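Local atomic coordinates of arginase 1, mitochondrial (Arabidopsis thaliana, PDB entry 6VSU), a protein that hydrolyses L-arginine to urea and L-ornithine, and agmatine to urea and putrescine, using two manganese ions in each subunit of a homohexamer. Residues E[49-54]-E[113-118]; E[168-173]-E[205-210]; E[186-191]-E[213-218]; E[248-253]-E[306-311]. All blocks are in the same frame, centred on the assembly; numbering follows the deposited sequence.

Contact 1: residues E[49-54]-E[113-118]; sequences VPLGHN and RLMNVI
Leu51 and Leu114 meet tip to tip, Leu51 CD1 lying 3.8 Å from Leu114 CD2. The same Leu51 CD1 also touches Ile118 CD1, so one methyl is shared between two residues a helical turn apart. Ile118 likewise has two partners, for Val49 closes the row: its CG1 packs 3.7 Å from Ile118 CD1, the two side chains crossing obliquely. That methyl faces the helix because it stands trans to the backbone N of Val49 (chi1 -173°). No hydrogen bond spans the two segments, and nearly all the touching residues are buried, so the segments are joined by packing alone.

In the fold, residues 49-54 belong to the loop that leaves the C-terminal end of strand 43-48, one of the parallel strands of the arginase alpha/beta sheet, and helix 111-126 lies against it. An inverse gamma turn centred on Pro50 bends the chain between Val49 and Leu51, yet both side chains still point at the helix.

The remaining contacts join polar groups to apolar ones. Leu114 CD2 reaches the edge of the His53 ring, 3.6 Å from His53 CE1, while His53 NE2 is hydrogen-bonded to Asp111 near the start of the same helix. Met115 bends at both chi2 and chi3, which brings its CE to 3.7 Å from Asn54 ND2. The amide of Asn54 has its polar partners elsewhere: OD1 accepts from Asn176, a residue assigned to substrate binding by similarity, and ND2 is hydrogen-bonded to Ser141.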
loop_
_atom_site.group_PDB
_atom_site.type_symbol
_atom_site.label_atom_id
_atom_site.label_comp_id
_atom_site.label_asym_id
_atom_site.label_seq_id
_atom_site.Cartn_x
_atom_site.Cartn_y
_atom_site.Cartn_z
ATOM N N VAL E 49 -8.879 13.228 -22.875
ATOM C CA VAL E 49 -7.896 12.803 -23.902
ATOM C C VAL E 49 -6.949 11.796 -23.270
ATOM O O VAL E 49 -5.967 12.197 -22.621
ATOM C CB VAL E 49 -7.175 14.033 -24.461
ATOM C CG1 VAL E 49 -6.301 13.595 -25.632
ATOM C CG2 VAL E 49 -8.178 15.093 -24.897
ATOM N N PRO E 50 -7.329 10.505 -23.247
ATOM C CA PRO E 50 -6.561 9.469 -22.549
ATOM C C PRO E 50 -5.324 9.056 -23.340
ATOM O O PRO E 50 -5.343 8.066 -24.063
ATOM C CB PRO E 50 -7.538 8.276 -22.453
ATOM C CG PRO E 50 -8.407 8.464 -23.708
ATOM C CD PRO E 50 -8.598 9.972 -23.776
ATOM N N LEU E 51 -4.338 9.925 -23.299
ATOM C CA LEU E 51 -3.095 9.821 -24.090
ATOM C C LEU E 51 -1.938 9.853 -23.113
ATOM O O LEU E 51 -1.813 10.808 -22.354
ATOM C CB LEU E 51 -3.061 10.987 -25.086
ATOM C CG LEU E 51 -1.975 10.906 -26.126
ATOM C CD1 LEU E 51 -2.391 11.656 -27.367
ATOM C CD2 LEU E 51 -0.654 11.429 -25.585
ATOM N N GLY E 52 -1.042 8.890 -23.164
ATOM C CA GLY E 52 0.182 8.936 -22.325
ATOM C C GLY E 52 1.456 8.555 -23.062
ATOM O O GLY E 52 2.476 8.458 -22.381
ATOM N N HIS E 53 1.427 8.292 -24.366
ATOM C CA HIS E 53 2.603 7.700 -25.056
ATOM C C HIS E 53 3.666 8.769 -25.402
ATOM O O HIS E 53 4.727 8.415 -25.933
ATOM C CB HIS E 53 2.192 6.876 -26.265
ATOM C CG HIS E 53 1.632 7.687 -27.382
ATOM N ND1 HIS E 53 0.329 8.156 -27.368
ATOM C CD2 HIS E 53 2.195 8.111 -28.550
ATOM C CE1 HIS E 53 0.107 8.832 -28.499
ATOM N NE2 HIS E 53 1.253 8.815 -29.239
ATOM N N ASN E 54 3.410 10.030 -25.136
ATOM C CA ASN E 54 4.387 11.143 -25.319
ATOM C C ASN E 54 5.158 11.417 -24.015
ATOM O O ASN E 54 6.040 12.313 -24.050
ATOM C CB ASN E 54 3.672 12.368 -25.865
ATOM C CG ASN E 54 3.320 12.153 -27.312
ATOM O OD1 ASN E 54 4.127 11.571 -28.051
ATOM N ND2 ASN E 54 2.127 12.562 -27.702
ATOM N N ARG E 113 -1.502 13.220 -37.271
ATOM C CA ARG E 113 -2.937 12.940 -37.485
ATOM C C ARG E 113 -3.641 12.783 -36.141
ATOM O O ARG E 113 -4.740 13.313 -36.010
ATOM C CB ARG E 113 -3.107 11.724 -38.382
ATOM C CG ARG E 113 -3.015 12.091 -39.850
ATOM C CD ARG E 113 -2.377 11.003 -40.690
ATOM N NE ARG E 113 -3.165 9.782 -40.827
ATOM C CZ ARG E 113 -4.386 9.742 -41.310
ATOM N NH1 ARG E 113 -5.039 8.585 -41.400
ATOM N NH2 ARG E 113 -4.965 10.874 -41.688
ATOM N N LEU E 114 -3.019 12.126 -35.173
ATOM C CA LEU E 114 -3.688 11.966 -33.864
ATOM C C LEU E 114 -3.838 13.335 -33.213
ATOM O O LEU E 114 -4.944 13.627 -32.690
ATOM C CB LEU E 114 -2.902 10.998 -32.989
ATOM C CG LEU E 114 -3.384 10.881 -31.557
ATOM C CD1 LEU E 114 -4.821 10.405 -31.548
ATOM C CD2 LEU E 114 -2.483 9.947 -30.762
ATOM N N MET E 115 -2.814 14.183 -33.238
ATOM C CA MET E 115 -2.956 15.485 -32.554
ATOM C C MET E 115 -4.004 16.329 -33.300
ATOM O O MET E 115 -4.720 17.119 -32.643
ATOM C CB MET E 115 -1.613 16.211 -32.449
ATOM C CG MET E 115 -0.585 15.465 -31.585
ATOM S SD MET E 115 -1.212 14.833 -29.997
ATOM C CE MET E 115 0.067 15.369 -28.861
ATOM N N ASN E 116 -4.087 16.219 -34.611
ATOM C CA ASN E 116 -5.130 16.922 -35.410
ATOM C C ASN E 116 -6.531 16.456 -34.964
ATOM O O ASN E 116 -7.444 17.252 -34.941
ATOM C CB ASN E 116 -4.950 16.676 -36.907
ATOM C CG ASN E 116 -3.713 17.338 -37.492
ATOM O OD1 ASN E 116 -3.029 18.159 -36.842
ATOM N ND2 ASN E 116 -3.386 16.930 -38.722
ATOM N N VAL E 117 -6.696 15.191 -34.608
ATOM C CA VAL E 117 -7.999 14.684 -34.098
ATOM C C VAL E 117 -8.303 15.372 -32.782
ATOM O O VAL E 117 -9.435 15.806 -32.558
ATOM C CB VAL E 117 -8.022 13.152 -33.957
ATOM C CG1 VAL E 117 -9.299 12.705 -33.301
ATOM C CG2 VAL E 117 -7.865 12.501 -35.327
ATOM N N ILE E 118 -7.337 15.442 -31.912
ATOM C CA ILE E 118 -7.543 16.152 -30.626
ATOM C C ILE E 118 -7.955 17.606 -30.868
ATOM O O ILE E 118 -8.893 18.037 -30.220
ATOM C CB ILE E 118 -6.301 16.021 -29.737
ATOM C CG1 ILE E 118 -6.150 14.557 -29.325
ATOM C CG2 ILE E 118 -6.403 16.885 -28.512
ATOM C CD1 ILE E 118 -4.734 14.216 -28.876
#

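Contact 2: residues E[168-173]-E[205-210]; sequences DIYDCF and NQEGRE. With MN (manganese (II) ion), chain B; ORN (L-ornithine), chain C.
The ornithine pocket and the manganese site share the loop 168-173, whose Tyr170 and Asp171 meet Glu207 in the first turn of helix 206-215. Asp171 N donates to Glu207 OE2 at 3.0 Å, a nearly straight bond (163°) received almost along the C-O axis of the acceptor. Water 2 ties Cys172 N to the same oxygen. The other carboxylate oxygen, Glu207 OE1, lies in the plane of the Tyr170 ring at its edge, 3.4 Å from Tyr170 CD1, with carboxylate and ring planes nearly perpendicular (85°). Glu207 reaches the loop with an extended chain, its CG trans to the backbone N (chi1 -175°).

The far end of the tyrosine faces the ligand: Tyr170 OH donates to the ornithine O at 2.8 Å, and Phe173 CD1 covers one ring face. Asn205 ND2 approaches Tyr170 OH to 3.5 Å, while Asn205 OD1 caps the helix by accepting from Gly208 N at 3.1 Å; Asn78 of a neighbouring subunit packs on Asn205. A leucine in place of Tyr170 would probably leave the ornithine carboxylate without this hydroxyl donor and Glu207 OE1 without the ring edge beside it. At the start of the loop, Asp168 OD2 binds manganese at 1.9 Å, in a site shared with His140, Asp164 and Asp249, with waters 1 and 3 also bound.

Ile169 CG2 rests 3.6 Å from the carbonyl oxygen Gly208 O. The loop follows strand 158-163 and is held between helix 206-215 and helix 183-189, where Ile169 packs on Ala185.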
loop_
_atom_site.group_PDB
_atom_site.type_symbol
_atom_site.label_atom_id
_atom_site.label_comp_id
_atom_site.label_asym_id
_atom_site.label_seq_id
_atom_site.Cartn_x
_atom_site.Cartn_y
_atom_site.Cartn_z
ATOM N N ASP E 168 8.370 22.471 -19.796
ATOM C CA ASP E 168 7.959 21.691 -20.995
ATOM C C ASP E 168 8.292 22.427 -22.303
ATOM O O ASP E 168 7.449 22.511 -23.219
ATOM C CB ASP E 168 6.493 21.303 -20.846
ATOM C CG ASP E 168 6.296 20.347 -19.684
ATOM O OD1 ASP E 168 7.287 19.732 -19.262
ATOM O OD2 ASP E 168 5.163 20.221 -19.233
ATOM N N ILE E 169 9.512 22.898 -22.450
ATOM C CA ILE E 169 9.815 23.843 -23.546
ATOM C C ILE E 169 11.097 23.458 -24.277
ATOM O O ILE E 169 11.644 24.298 -25.069
ATOM C CB ILE E 169 9.802 25.226 -22.915
ATOM C CG1 ILE E 169 9.382 26.233 -23.969
ATOM C CG2 ILE E 169 11.107 25.604 -22.238
ATOM C CD1 ILE E 169 9.161 27.609 -23.382
ATOM N N TYR E 170 11.552 22.222 -24.075
ATOM C CA TYR E 170 12.628 21.625 -24.880
ATOM C C TYR E 170 12.135 21.634 -26.337
ATOM O O TYR E 170 10.962 21.467 -26.630
ATOM C CB TYR E 170 12.915 20.173 -24.508
ATOM C CG TYR E 170 13.478 19.876 -23.146
ATOM C CD1 TYR E 170 14.847 19.858 -22.938
ATOM C CD2 TYR E 170 12.662 19.507 -22.092
ATOM C CE1 TYR E 170 15.401 19.485 -21.724
ATOM C CE2 TYR E 170 13.203 19.170 -20.860
ATOM C CZ TYR E 170 14.574 19.151 -20.662
ATOM O OH TYR E 170 15.150 18.802 -19.456
ATOM N N ASP E 171 13.056 21.915 -27.227
ATOM C CA ASP E 171 12.808 21.909 -28.673
ATOM C C ASP E 171 12.215 20.550 -29.079
ATOM O O ASP E 171 11.203 20.515 -29.808
ATOM C CB ASP E 171 14.106 22.221 -29.412
ATOM C CG ASP E 171 13.879 22.154 -30.902
ATOM O OD1 ASP E 171 12.927 22.810 -31.371
ATOM O OD2 ASP E 171 14.568 21.368 -31.536
ATOM N N CYS E 172 12.842 19.464 -28.653
ATOM C CA CYS E 172 12.549 18.107 -29.175
ATOM C C CYS E 172 13.079 17.052 -28.197
ATOM O O CYS E 172 14.133 16.457 -28.519
ATOM C CB CYS E 172 13.240 17.899 -30.520
ATOM S SG CYS E 172 12.454 16.562 -31.436
ATOM N N PHE E 173 12.417 16.905 -27.046
ATOM C CA PHE E 173 12.825 15.971 -25.970
ATOM C C PHE E 173 12.891 14.538 -26.505
ATOM O O PHE E 173 11.879 13.986 -26.941
ATOM C CB PHE E 173 11.870 16.017 -24.785
ATOM C CG PHE E 173 12.528 15.505 -23.536
ATOM C CD1 PHE E 173 13.586 16.212 -22.973
ATOM C CD2 PHE E 173 12.134 14.302 -22.965
ATOM C CE1 PHE E 173 14.232 15.731 -21.836
ATOM C CE2 PHE E 173 12.802 13.813 -21.845
ATOM C CZ PHE E 173 13.865 14.512 -21.294
ATOM N N ASN E 205 16.549 23.305 -16.700
ATOM C CA ASN E 205 17.997 23.325 -17.000
ATOM C C ASN E 205 18.282 24.485 -17.942
ATOM O O ASN E 205 17.345 25.199 -18.271
ATOM C CB ASN E 205 18.447 21.978 -17.547
ATOM C CG ASN E 205 17.811 21.569 -18.854
ATOM O OD1 ASN E 205 16.972 22.258 -19.452
ATOM N ND2 ASN E 205 18.266 20.452 -19.355
ATOM N N GLN E 206 19.519 24.616 -18.392
ATOM C CA GLN E 206 19.932 25.748 -19.240
ATOM C C GLN E 206 19.061 25.763 -20.497
ATOM O O GLN E 206 18.540 26.870 -20.771
ATOM C CB GLN E 206 21.423 25.783 -19.549
ATOM C CG GLN E 206 21.906 27.206 -19.895
ATOM C CD GLN E 206 21.378 28.337 -19.008
ATOM O OE1 GLN E 206 21.410 28.307 -17.770
ATOM N NE2 GLN E 206 20.830 29.363 -19.640
ATOM N N GLU E 207 18.836 24.607 -21.157
ATOM C CA GLU E 207 17.952 24.544 -22.354
ATOM C C GLU E 207 16.577 25.147 -22.011
ATOM O O GLU E 207 16.081 25.937 -22.771
ATOM C CB GLU E 207 17.827 23.143 -22.986
ATOM C CG GLU E 207 16.990 23.173 -24.284
ATOM C CD GLU E 207 16.702 21.935 -25.148
ATOM O OE1 GLU E 207 17.374 20.897 -24.954
ATOM O OE2 GLU E 207 15.808 22.041 -26.072
ATOM N N GLY E 208 15.985 24.838 -20.881
ATOM C CA GLY E 208 14.688 25.411 -20.514
ATOM C C GLY E 208 14.742 26.935 -20.361
ATOM O O GLY E 208 13.713 27.591 -20.725
ATOM N N ARG E 209 15.787 27.454 -19.702
ATOM C CA ARG E 209 15.957 28.918 -19.473
ATOM C C ARG E 209 16.176 29.646 -20.807
ATOM O O ARG E 209 15.504 30.650 -21.037
ATOM C CB ARG E 209 17.100 29.173 -18.485
ATOM C CG ARG E 209 16.882 28.581 -17.100
ATOM C CD ARG E 209 18.124 28.638 -16.231
ATOM N NE ARG E 209 17.966 27.987 -14.939
ATOM C CZ ARG E 209 17.180 28.444 -13.981
ATOM N NH1 ARG E 209 16.480 29.541 -14.183
ATOM N NH2 ARG E 209 17.080 27.803 -12.835
ATOM N N GLU E 210 17.054 29.110 -21.658
ATOM C CA GLU E 210 17.335 29.638 -23.018
ATOM C C GLU E 210 16.080 29.654 -23.904
ATOM O O GLU E 210 15.785 30.699 -24.508
ATOM C CB GLU E 210 18.425 28.835 -23.695
ATOM C CG GLU E 210 19.751 29.315 -23.217
ATOM C CD GLU E 210 19.930 30.797 -23.570
ATOM O OE1 GLU E 210 19.491 31.213 -24.726
ATOM O OE2 GLU E 210 20.443 31.540 -22.683
HETATM MN MN MN B . 4.180 19.363 -17.796
HETATM N N ORN C . 13.098 14.649 -17.129
HETATM C CA ORN C . 12.144 15.581 -17.782
HETATM C CB ORN C . 10.802 15.543 -17.055
HETATM C CG ORN C . 9.631 16.076 -17.861
HETATM C CD ORN C . 8.320 15.998 -17.100
HETATM N NE ORN C . 7.251 16.854 -17.608
HETATM C C ORN C . 12.712 17.006 -17.766
HETATM O O ORN C . 13.925 17.142 -17.602
HETATM O OXT ORN C . 11.910 17.923 -17.928
HETATM O O HOH W 1 6.004 18.712 -16.906
HETATM O O HOH W 2 15.459 19.415 -27.180
HETATM O O HOH W 3 5.138 17.400 -18.857
#

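Contact 3: residues E[186-191]-E[213-218]; sequences RIMEGG and KRFGVE
Met188 CB sits over one face of the Phe215 ring in a CH-pi contact, 3.7 Å from the ring centroid and 24° off its normal. The two side chains run antiparallel alongside one another, and bends of Met188 at chi2 and chi3 (-46° and -77°) bring its CE to 3.6 Å from the carbonyl oxygen Phe215 O. On the opposite ring face lies Arg214 CG, and further along the guanidinium turns a face to Phe215 CZ, 3.6 Å above its plane. Replacing Phe215 with an alanine is likely to open a gap beside Met188 CB and to free the Arg214 guanidinium to turn.

Outside this ring contact, Glu189 OE2 and Arg214 NH2 stand 4.3 Å apart, too far for a salt bridge, and waters 4 and 5 link the two groups. The carboxylate is fixed from its own helix: Arg186 grips side-on, NE donating to Glu189 OE1 at 2.9 Å and NH2 to Glu189 OE2. Arg214 NH1 has a further partner in Gln211.

Both helices finish in Schellman motifs at Gly191 and Gly216. The contact joins the C-terminal ends of helices 183-189 and 206-215, which precede and follow strand 193-201, on whose Leu196 Met188 packs.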
loop_
_atom_site.group_PDB
_atom_site.type_symbol
_atom_site.label_atom_id
_atom_site.label_comp_id
_atom_site.label_asym_id
_atom_site.label_seq_id
_atom_site.Cartn_x
_atom_site.Cartn_y
_atom_site.Cartn_z
ATOM N N ARG E 186 6.136 23.924 -28.835
ATOM C CA ARG E 186 5.202 23.845 -29.975
ATOM C C ARG E 186 4.250 25.048 -29.924
ATOM O O ARG E 186 4.009 25.671 -30.980
ATOM C CB ARG E 186 4.439 22.520 -30.018
ATOM C CG ARG E 186 5.320 21.281 -30.191
ATOM C CD ARG E 186 6.038 21.112 -31.521
ATOM N NE ARG E 186 7.265 21.893 -31.555
ATOM C CZ ARG E 186 8.440 21.496 -31.026
ATOM N NH1 ARG E 186 8.551 20.316 -30.411
ATOM N NH2 ARG E 186 9.496 22.300 -31.082
ATOM N N ILE E 187 3.701 25.351 -28.764
ATOM C CA ILE E 187 2.689 26.430 -28.638
ATOM C C ILE E 187 3.350 27.795 -28.939
ATOM O O ILE E 187 2.721 28.621 -29.630
ATOM C CB ILE E 187 2.021 26.367 -27.249
ATOM C CG1 ILE E 187 1.014 25.225 -27.114
ATOM C CG2 ILE E 187 1.374 27.692 -26.900
ATOM C CD1 ILE E 187 0.584 24.993 -25.657
ATOM N N MET E 188 4.548 28.058 -28.414
ATOM C CA MET E 188 5.169 29.385 -28.608
ATOM C C MET E 188 5.612 29.496 -30.076
ATOM O O MET E 188 5.449 30.585 -30.627
ATOM C CB MET E 188 6.303 29.661 -27.622
ATOM C CG MET E 188 5.889 29.794 -26.143
ATOM S SD MET E 188 4.417 30.838 -25.793
ATOM C CE MET E 188 5.225 32.422 -25.981
ATOM N N GLU E 189 6.049 28.425 -30.752
ATOM C CA GLU E 189 6.422 28.474 -32.200
ATOM C C GLU E 189 5.193 28.810 -33.081
ATOM O O GLU E 189 5.367 29.399 -34.147
ATOM C CB GLU E 189 6.942 27.141 -32.715
ATOM C CG GLU E 189 8.333 26.840 -32.253
ATOM C CD GLU E 189 8.698 25.355 -32.253
ATOM O OE1 GLU E 189 7.882 24.519 -32.692
ATOM O OE2 GLU E 189 9.838 25.048 -31.868
ATOM N N GLY E 190 3.994 28.472 -32.664
ATOM C CA GLY E 190 2.800 28.654 -33.507
ATOM C C GLY E 190 2.132 30.029 -33.371
ATOM O O GLY E 190 1.144 30.257 -34.101
ATOM N N GLY E 191 2.577 30.905 -32.456
ATOM C CA GLY E 191 1.937 32.233 -32.293
ATOM C C GLY E 191 0.575 32.173 -31.572
ATOM O O GLY E 191 -0.256 33.149 -31.719
ATOM N N LYS E 213 13.834 32.517 -22.801
ATOM C CA LYS E 213 14.333 33.797 -23.340
ATOM C C LYS E 213 13.956 33.893 -24.806
ATOM O O LYS E 213 13.406 34.903 -25.177
ATOM C CB LYS E 213 15.842 33.911 -23.157
ATOM C CG LYS E 213 16.300 33.827 -21.719
ATOM C CD LYS E 213 17.633 34.490 -21.606
ATOM C CE LYS E 213 18.157 34.511 -20.191
ATOM N NZ LYS E 213 19.516 35.112 -20.188
ATOM N N ARG E 214 14.121 32.809 -25.555
ATOM C CA ARG E 214 13.850 32.795 -27.013
ATOM C C ARG E 214 12.386 33.161 -27.262
ATOM O O ARG E 214 12.102 33.839 -28.288
ATOM C CB ARG E 214 14.176 31.426 -27.617
ATOM C CG ARG E 214 13.763 31.245 -29.065
ATOM C CD ARG E 214 14.292 29.955 -29.636
ATOM N NE ARG E 214 13.678 29.620 -30.904
ATOM C CZ ARG E 214 13.307 28.398 -31.260
ATOM N NH1 ARG E 214 13.485 27.357 -30.445
ATOM N NH2 ARG E 214 12.746 28.222 -32.446
ATOM N N PHE E 215 11.480 32.759 -26.389
ATOM C CA PHE E 215 10.036 32.971 -26.628
ATOM C C PHE E 215 9.477 34.078 -25.744
ATOM O O PHE E 215 8.279 34.335 -25.838
ATOM C CB PHE E 215 9.242 31.676 -26.448
ATOM C CG PHE E 215 9.589 30.613 -27.443
ATOM C CD1 PHE E 215 9.428 30.818 -28.802
ATOM C CD2 PHE E 215 10.110 29.407 -27.004
ATOM C CE1 PHE E 215 9.761 29.831 -29.710
ATOM C CE2 PHE E 215 10.433 28.414 -27.914
ATOM C CZ PHE E 215 10.265 28.632 -29.268
ATOM N N GLY E 216 10.285 34.646 -24.859
ATOM C CA GLY E 216 9.793 35.672 -23.920
ATOM C C GLY E 216 8.797 35.113 -22.923
ATOM O O GLY E 216 7.749 35.772 -22.662
ATOM N N VAL E 217 9.061 33.928 -22.424
ATOM C CA VAL E 217 8.193 33.241 -21.419
ATOM C C VAL E 217 8.459 33.921 -20.068
ATOM O O VAL E 217 9.617 34.289 -19.815
ATOM C CB VAL E 217 8.518 31.734 -21.377
ATOM C CG1 VAL E 217 7.735 30.971 -20.331
ATOM C CG2 VAL E 217 8.271 31.114 -22.712
ATOM N N GLU E 218 7.443 34.101 -19.245
ATOM C CA GLU E 218 7.598 34.585 -17.855
ATOM C C GLU E 218 7.624 33.380 -16.908
ATOM O O GLU E 218 6.565 32.755 -16.743
ATOM C CB GLU E 218 6.457 35.530 -17.555
ATOM C CG GLU E 218 6.513 36.753 -18.450
ATOM C CD GLU E 218 5.203 37.529 -18.444
ATOM O OE1 GLU E 218 4.799 37.915 -17.289
ATOM O OE2 GLU E 218 4.557 37.653 -19.564
HETATM O O HOH W 4 11.952 25.180 -30.142
HETATM O O HOH W 5 11.840 25.852 -33.554
#

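Contact 4: residues E[248-253]-E[306-311]; sequences IDVDCL and MVAAKL. With MN (manganese (II) ion), chain D.
Leu253 and Val307 meet tip to tip where the strand 244-249 of the parallel arginase sheet runs out into a 3-10 turn against helix 303-319. This is the tight part of the contact: Leu253 CD1 and Val307 CG1 are 3.3 Å apart, closer than usual for two methyl carbons. Val307 CG1 points that way because it lies trans to its backbone N (chi1 164°). Elsewhere the fit is easier. Leu311 CD1 is central, 4.1 Å from Ile248 CG2 and 4.4 Å from Val250 CG2, and Ala308 CB comes within 4.5 Å of Val250 CG2. The looser packing is not a solvent side, since all six touching residues are buried, and Phe271 of helix 271-280 adds to it by touching Val307 and Leu311.

The reverse side of the strand end carries the metal. Asp249 points away from the helix and binds manganese through OD2 at 2.3 Å; it is also a ligand of the second manganese, the one bound by Asp168. Asp251 holds the first ion with both carboxylate oxygens; Asp164, His166 and water 1 complete the site. An Asx turn sets the two aspartates relative to each other: Asp251 N donates to Asp249 OD1 at 2.8 Å, from 37° above the carboxylate plane.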
loop_
_atom_site.group_PDB
_atom_site.type_symbol
_atom_site.label_atom_id
_atom_site.label_comp_id
_atom_site.label_asym_id
_atom_site.label_seq_id
_atom_site.Cartn_x
_atom_site.Cartn_y
_atom_site.Cartn_z
ATOM N N ILE E 248 -2.950 23.092 -16.111
ATOM C CA ILE E 248 -2.465 22.645 -14.783
ATOM C C ILE E 248 -1.882 21.275 -14.962
ATOM O O ILE E 248 -2.646 20.320 -15.168
ATOM C CB ILE E 248 -3.577 22.676 -13.735
ATOM C CG1 ILE E 248 -4.308 24.024 -13.783
ATOM C CG2 ILE E 248 -2.958 22.387 -12.386
ATOM C CD1 ILE E 248 -5.188 24.307 -12.572
ATOM N N ASP E 249 -0.595 21.164 -14.761
ATOM C CA ASP E 249 0.027 19.836 -14.509
ATOM C C ASP E 249 -0.102 19.627 -13.014
ATOM O O ASP E 249 0.252 20.499 -12.251
ATOM C CB ASP E 249 1.459 19.831 -14.984
ATOM C CG ASP E 249 2.266 18.564 -14.788
ATOM O OD1 ASP E 249 1.966 17.755 -13.875
ATOM O OD2 ASP E 249 3.223 18.411 -15.555
ATOM N N VAL E 250 -0.723 18.537 -12.624
ATOM C CA VAL E 250 -0.919 18.172 -11.200
ATOM C C VAL E 250 0.418 18.217 -10.444
ATOM O O VAL E 250 0.377 18.496 -9.258
ATOM C CB VAL E 250 -1.619 16.799 -11.185
ATOM C CG1 VAL E 250 -1.557 16.174 -9.855
ATOM C CG2 VAL E 250 -3.072 16.929 -11.563
ATOM N N ASP E 251 1.576 18.059 -11.117
ATOM C CA ASP E 251 2.891 18.104 -10.433
ATOM C C ASP E 251 3.291 19.546 -10.107
ATOM O O ASP E 251 4.294 19.708 -9.469
ATOM C CB ASP E 251 3.994 17.333 -11.160
ATOM C CG ASP E 251 4.524 18.009 -12.421
ATOM O OD1 ASP E 251 4.356 19.243 -12.554
ATOM O OD2 ASP E 251 5.006 17.269 -13.278
ATOM N N CYS E 252 2.478 20.548 -10.396
ATOM C CA CYS E 252 2.694 21.910 -9.797
ATOM C C CYS E 252 2.609 21.823 -8.275
ATOM O O CYS E 252 3.305 22.582 -7.586
ATOM C CB CYS E 252 1.720 22.940 -10.357
ATOM S SG CYS E 252 -0.011 22.782 -9.836
ATOM N N LEU E 253 1.821 20.873 -7.786
ATOM C CA LEU E 253 1.614 20.605 -6.370
ATOM C C LEU E 253 2.794 19.850 -5.799
ATOM O O LEU E 253 3.306 18.963 -6.469
ATOM C CB LEU E 253 0.338 19.771 -6.258
ATOM C CG LEU E 253 -0.929 20.513 -6.635
ATOM C CD1 LEU E 253 -2.007 19.472 -6.838
ATOM C CD2 LEU E 253 -1.319 21.516 -5.550
ATOM N N MET E 306 -8.842 12.764 -6.304
ATOM C CA MET E 306 -9.688 13.800 -5.651
ATOM C C MET E 306 -9.051 15.196 -5.840
ATOM O O MET E 306 -9.779 16.179 -6.038
ATOM C CB MET E 306 -9.859 13.527 -4.162
ATOM C CG MET E 306 -10.375 12.127 -3.913
ATOM S SD MET E 306 -12.105 11.970 -4.490
ATOM C CE MET E 306 -13.032 13.096 -3.448
ATOM N N VAL E 307 -7.728 15.276 -5.795
ATOM C CA VAL E 307 -6.980 16.514 -6.163
ATOM C C VAL E 307 -7.333 16.929 -7.595
ATOM O O VAL E 307 -7.636 18.115 -7.815
ATOM C CB VAL E 307 -5.459 16.313 -5.999
ATOM C CG1 VAL E 307 -4.614 17.393 -6.709
ATOM C CG2 VAL E 307 -5.089 16.243 -4.540
ATOM N N ALA E 308 -7.176 16.021 -8.563
ATOM C CA ALA E 308 -7.468 16.331 -9.966
ATOM C C ALA E 308 -8.939 16.764 -10.107
ATOM O O ALA E 308 -9.197 17.756 -10.825
ATOM C CB ALA E 308 -7.148 15.168 -10.875
ATOM N N ALA E 309 -9.860 16.026 -9.506
ATOM C CA ALA E 309 -11.293 16.327 -9.567
ATOM C C ALA E 309 -11.550 17.728 -8.997
ATOM O O ALA E 309 -12.359 18.478 -9.617
ATOM C CB ALA E 309 -12.086 15.268 -8.866
ATOM N N LYS E 310 -10.907 18.112 -7.878
ATOM C CA LYS E 310 -11.258 19.409 -7.261
ATOM C C LYS E 310 -10.704 20.564 -8.133
ATOM O O LYS E 310 -11.383 21.621 -8.247
ATOM C CB LYS E 310 -10.828 19.479 -5.805
ATOM C CG LYS E 310 -11.330 20.764 -5.170
ATOM C CD LYS E 310 -11.417 20.795 -3.733
ATOM C CE LYS E 310 -11.938 22.085 -3.132
ATOM N NZ LYS E 310 -11.970 21.971 -1.650
ATOM N N LEU E 311 -9.546 20.379 -8.784
ATOM C CA LEU E 311 -9.024 21.360 -9.765
ATOM C C LEU E 311 -10.013 21.477 -10.901
ATOM O O LEU E 311 -10.257 22.654 -11.365
ATOM C CB LEU E 311 -7.665 20.921 -10.318
ATOM C CG LEU E 311 -6.525 20.928 -9.306
ATOM C CD1 LEU E 311 -5.276 20.261 -9.828
ATOM C CD2 LEU E 311 -6.247 22.343 -8.917
HETATM MN MN MN D . 5.358 18.674 -14.846
HETATM O O HOH W 1 6.004 18.712 -16.906
#

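Contacts 2 and 4 converge on the active site without touching (nearest atoms about 5 Å apart, centres 23 Å). Water 1 belongs to both and bridges the two manganese ions; Asp168 of contact 2 binds one of them, Asp251 of contact 4 the other, and Asp249 of contact 4 is a ligand of both. Contact 3 adjoins contact 2, centres 11 Å apart; they share helix 206-215 and touch directly. Ile169 CD1 packs 3.7 Å from Val217 CG2, and Asp171 OD1 forms a salt bridge with Arg186 NH2 at 3.5 Å. Contact 1 stands about 20 Å or more, centre to centre, from the others and touches none of them, but its Asn54 side chain lies about 10 Å from an ornithine.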